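Local coordinates for protein UTP-glucose-1-phosphate uridylyltransferase 2 (Trypanosoma brucei, PDB 3GUE) that probably catalyses the reaction of UTP with glucose 1-phosphate to give UDP-glucose and diphosphate, and binds UDP-glucose, at residues A[279-283]-A[327-331]. Sequence-based numbering, arbitrary orientation.
With UPG (uridine-5'-diphosphate-glucose), chain C.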
loop_
_atom_site.group_PDB
_atom_site.type_symbol
_atom_site.label_atom_id
_atom_site.label_comp_id
_atom_site.label_asym_id
_atom_site.label_seq_id
_atom_site.Cartn_x
_atom_site.Cartn_y
_atom_site.Cartn_z
ATOM N N ARG A 279 -13.570 -2.690 1.543
ATOM C CA ARG A 279 -13.710 -1.564 2.469
ATOM C C ARG A 279 -12.345 -1.164 3.041
ATOM O O ARG A 279 -11.765 -1.906 3.849
ATOM C CB ARG A 279 -14.689 -1.850 3.578
ATOM C CG ARG A 279 -14.926 -0.622 4.457
ATOM C CD ARG A 279 -15.986 -0.803 5.470
ATOM N NE ARG A 279 -15.780 -1.941 6.368
ATOM C CZ ARG A 279 -16.578 -2.212 7.389
ATOM N NH1 ARG A 279 -17.603 -1.409 7.640
ATOM N NH2 ARG A 279 -16.356 -3.273 8.160
ATOM N N GLU A 280 -11.845 -0.008 2.588
ATOM C CA GLU A 280 -10.575 0.572 3.068
ATOM C C GLU A 280 -10.749 1.252 4.421
ATOM O O GLU A 280 -11.868 1.557 4.823
ATOM C CB GLU A 280 -10.041 1.587 2.074
ATOM C CG GLU A 280 -9.622 1.023 0.708
ATOM C CD GLU A 280 -8.385 0.150 0.776
ATOM O OE1 GLU A 280 -7.255 0.658 0.930
ATOM O OE2 GLU A 280 -8.547 -1.053 0.647
ATOM N N SER A 281 -9.639 1.506 5.108
ATOM C CA SER A 281 -9.653 2.307 6.342
ATOM C C SER A 281 -10.415 3.635 6.198
ATOM O O SER A 281 -11.230 3.993 7.060
ATOM C CB SER A 281 -8.217 2.594 6.780
ATOM O OG SER A 281 -7.625 1.456 7.357
ATOM N N ALA A 282 -10.134 4.352 5.114
ATOM C CA ALA A 282 -10.750 5.643 4.827
ATOM C C ALA A 282 -12.255 5.574 4.501
ATOM O O ALA A 282 -12.931 6.606 4.446
ATOM C CB ALA A 282 -10.015 6.314 3.699
ATOM N N GLN A 283 -12.769 4.365 4.302
ATOM C CA GLN A 283 -14.186 4.153 3.964
ATOM C C GLN A 283 -14.965 3.681 5.181
ATOM O O GLN A 283 -16.166 3.434 5.111
ATOM C CB GLN A 283 -14.317 3.141 2.821
ATOM C CG GLN A 283 -13.916 3.680 1.459
ATOM C CD GLN A 283 -13.815 2.588 0.410
ATOM O OE1 GLN A 283 -13.214 1.532 0.660
ATOM N NE2 GLN A 283 -14.382 2.838 -0.788
ATOM N N PRO A 327 -15.017 3.695 -6.414
ATOM C CA PRO A 327 -15.602 4.508 -5.329
ATOM C C PRO A 327 -14.628 5.530 -4.741
ATOM O O PRO A 327 -13.464 5.198 -4.405
ATOM C CB PRO A 327 -16.014 3.472 -4.279
ATOM C CG PRO A 327 -15.208 2.281 -4.563
ATOM C CD PRO A 327 -14.832 2.292 -6.021
ATOM N N VAL A 328 -15.097 6.777 -4.637
ATOM C CA VAL A 328 -14.242 7.850 -4.160
ATOM C C VAL A 328 -14.204 7.773 -2.640
ATOM O O VAL A 328 -15.225 7.531 -2.004
ATOM C CB VAL A 328 -14.704 9.248 -4.623
ATOM C CG1 VAL A 328 -16.135 9.592 -4.095
ATOM C CG2 VAL A 328 -13.686 10.303 -4.195
ATOM N N MET A 329 -13.004 7.944 -2.078
ATOM C CA MET A 329 -12.834 7.947 -0.637
ATOM C C MET A 329 -12.509 9.390 -0.276
ATOM O O MET A 329 -11.668 10.017 -0.913
ATOM C CB MET A 329 -11.683 7.013 -0.223
ATOM C CG MET A 329 -11.729 5.618 -0.879
ATOM S SD MET A 329 -10.595 4.429 -0.127
ATOM C CE MET A 329 -8.985 5.018 -0.685
ATOM N N ARG A 330 -13.186 9.907 0.741
ATOM C CA ARG A 330 -13.113 11.325 1.075
ATOM C C ARG A 330 -12.343 11.413 2.369
ATOM O O ARG A 330 -12.905 11.246 3.448
ATOM C CB ARG A 330 -14.528 11.906 1.210
ATOM C CG ARG A 330 -14.605 13.432 1.383
ATOM C CD ARG A 330 -15.900 13.823 2.061
ATOM N NE ARG A 330 -16.009 13.242 3.398
ATOM C CZ ARG A 330 -16.953 13.547 4.288
ATOM N NH1 ARG A 330 -17.880 14.466 4.015
ATOM N NH2 ARG A 330 -16.965 12.938 5.468
ATOM N N ASN A 331 -11.043 11.633 2.232
ATOM C CA ASN A 331 -10.076 11.534 3.321
ATOM C C ASN A 331 -9.785 12.889 3.985
ATOM O O ASN A 331 -9.109 13.728 3.393
ATOM C CB ASN A 331 -8.762 10.923 2.766
ATOM C CG ASN A 331 -7.984 10.125 3.797
ATOM O OD1 ASN A 331 -8.447 9.872 4.905
ATOM N ND2 ASN A 331 -6.794 9.696 3.413
HETATM N N1 UPG C . 0.530 4.822 -3.577
HETATM C C2 UPG C . 0.649 5.321 -4.890
HETATM N N3 UPG C . -0.166 6.383 -5.240
HETATM C C4 UPG C . -1.071 6.956 -4.378
HETATM C C5 UPG C . -1.210 6.453 -3.079
HETATM C C6 UPG C . -0.419 5.385 -2.668
HETATM O O2 UPG C . 1.450 4.897 -5.737
HETATM O O4 UPG C . -1.736 7.913 -4.798
HETATM C C1C UPG C . 1.385 3.669 -3.146
HETATM C C2C UPG C . 2.145 3.724 -1.818
HETATM O O2C UPG C . 3.372 4.454 -1.961
HETATM C C3C UPG C . 2.419 2.236 -1.611
HETATM C C4C UPG C . 1.131 1.596 -2.103
HETATM O O4C UPG C . 0.491 2.553 -2.990
HETATM O O3C UPG C . 3.475 1.834 -2.481
HETATM C C5C UPG C . 0.141 1.310 -0.927
HETATM O O5C UPG C . -0.372 2.466 -0.321
HETATM P PA UPG C . -0.551 2.556 1.280
HETATM O O1A UPG C . 0.741 2.066 1.838
HETATM O O2A UPG C . -1.070 3.864 1.699
HETATM O O3A UPG C . -1.675 1.386 1.554
HETATM P PB UPG C . -3.294 1.554 1.567
HETATM O O1B UPG C . -3.697 2.205 0.309
HETATM O O2B UPG C . -3.768 2.106 2.875
HETATM O O3B UPG C . -3.694 0.000 1.618
HETATM C "C1'" UPG C . -3.366 -0.856 0.463
HETATM C "C2'" UPG C . -4.655 -1.441 -0.096
HETATM C "C3'" UPG C . -5.342 -2.202 1.031
HETATM C "C4'" UPG C . -4.413 -3.331 1.507
HETATM C "C5'" UPG C . -3.051 -2.750 1.964
HETATM C "C6'" UPG C . -2.035 -3.849 2.131
HETATM O "O2'" UPG C . -5.532 -0.406 -0.579
HETATM O "O3'" UPG C . -6.597 -2.675 0.574
HETATM O "O4'" UPG C . -5.011 -4.054 2.572
HETATM O "O5'" UPG C . -2.465 -1.858 0.976
HETATM O "O6'" UPG C . -0.934 -3.359 2.899
HETATM O O HOH W 1 -14.203 7.864 2.574
HETATM O O HOH W 2 -16.347 5.024 -0.937
#
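The amide of Gln283 presents one face to Met329: SD sits almost squarely over it, 3.7 Å from Gln283 CD, and Met329 CG lies over the same face, displaced away from OE1 to the side of NE2 and Gln283 CG. At the amide's edges, OE1 accepts the backbone N of Glu280 in the carbonyl plane, 2.8 Å away and nearly straight at 175°, while NE2 donates to a water that in turn donates to Val328 O. Pro327 borders the NE2 end too, its CG 3.9 Å from Gln283 NE2. Both amide ends are thus used, which fixes the group's rotation, and the turn is tied back on itself, helped by the 3-10 bond from Gln283 N to Glu280 O. Met329 runs extended through chi2 (-168°), putting SD against Glu280 as well, 3.6 Å from its CB. Beyond that sulfur the glutamate chain bends at chi2 (-69°) and swings its carboxylate to the sugar. OE1 accepts the glucose O2' hydroxyl and OE2 accepts O3', both at 2.5 Å; O2' lies well out of the carboxylate plane. Met329 and Gln283 are thus second-shell residues, packed on and bonded to the glutamate that holds the glucose. Farther along, Ala282 CB approaches Asn331 OD1 at 4.1 Å, and a second water joins Ala282 O to Arg330 N. No direct hydrogen bond links the segments. They join two antiparallel sheets of the GT-A-type nucleotidyltransferase domain at their outermost strands, backing the glucose-binding wall: 275-280, beside 257-262, and 329-334, beside 344-349. Helix 289-292 packs against Arg279 and Ser281, and helix 26-40 against Val328 and Arg330.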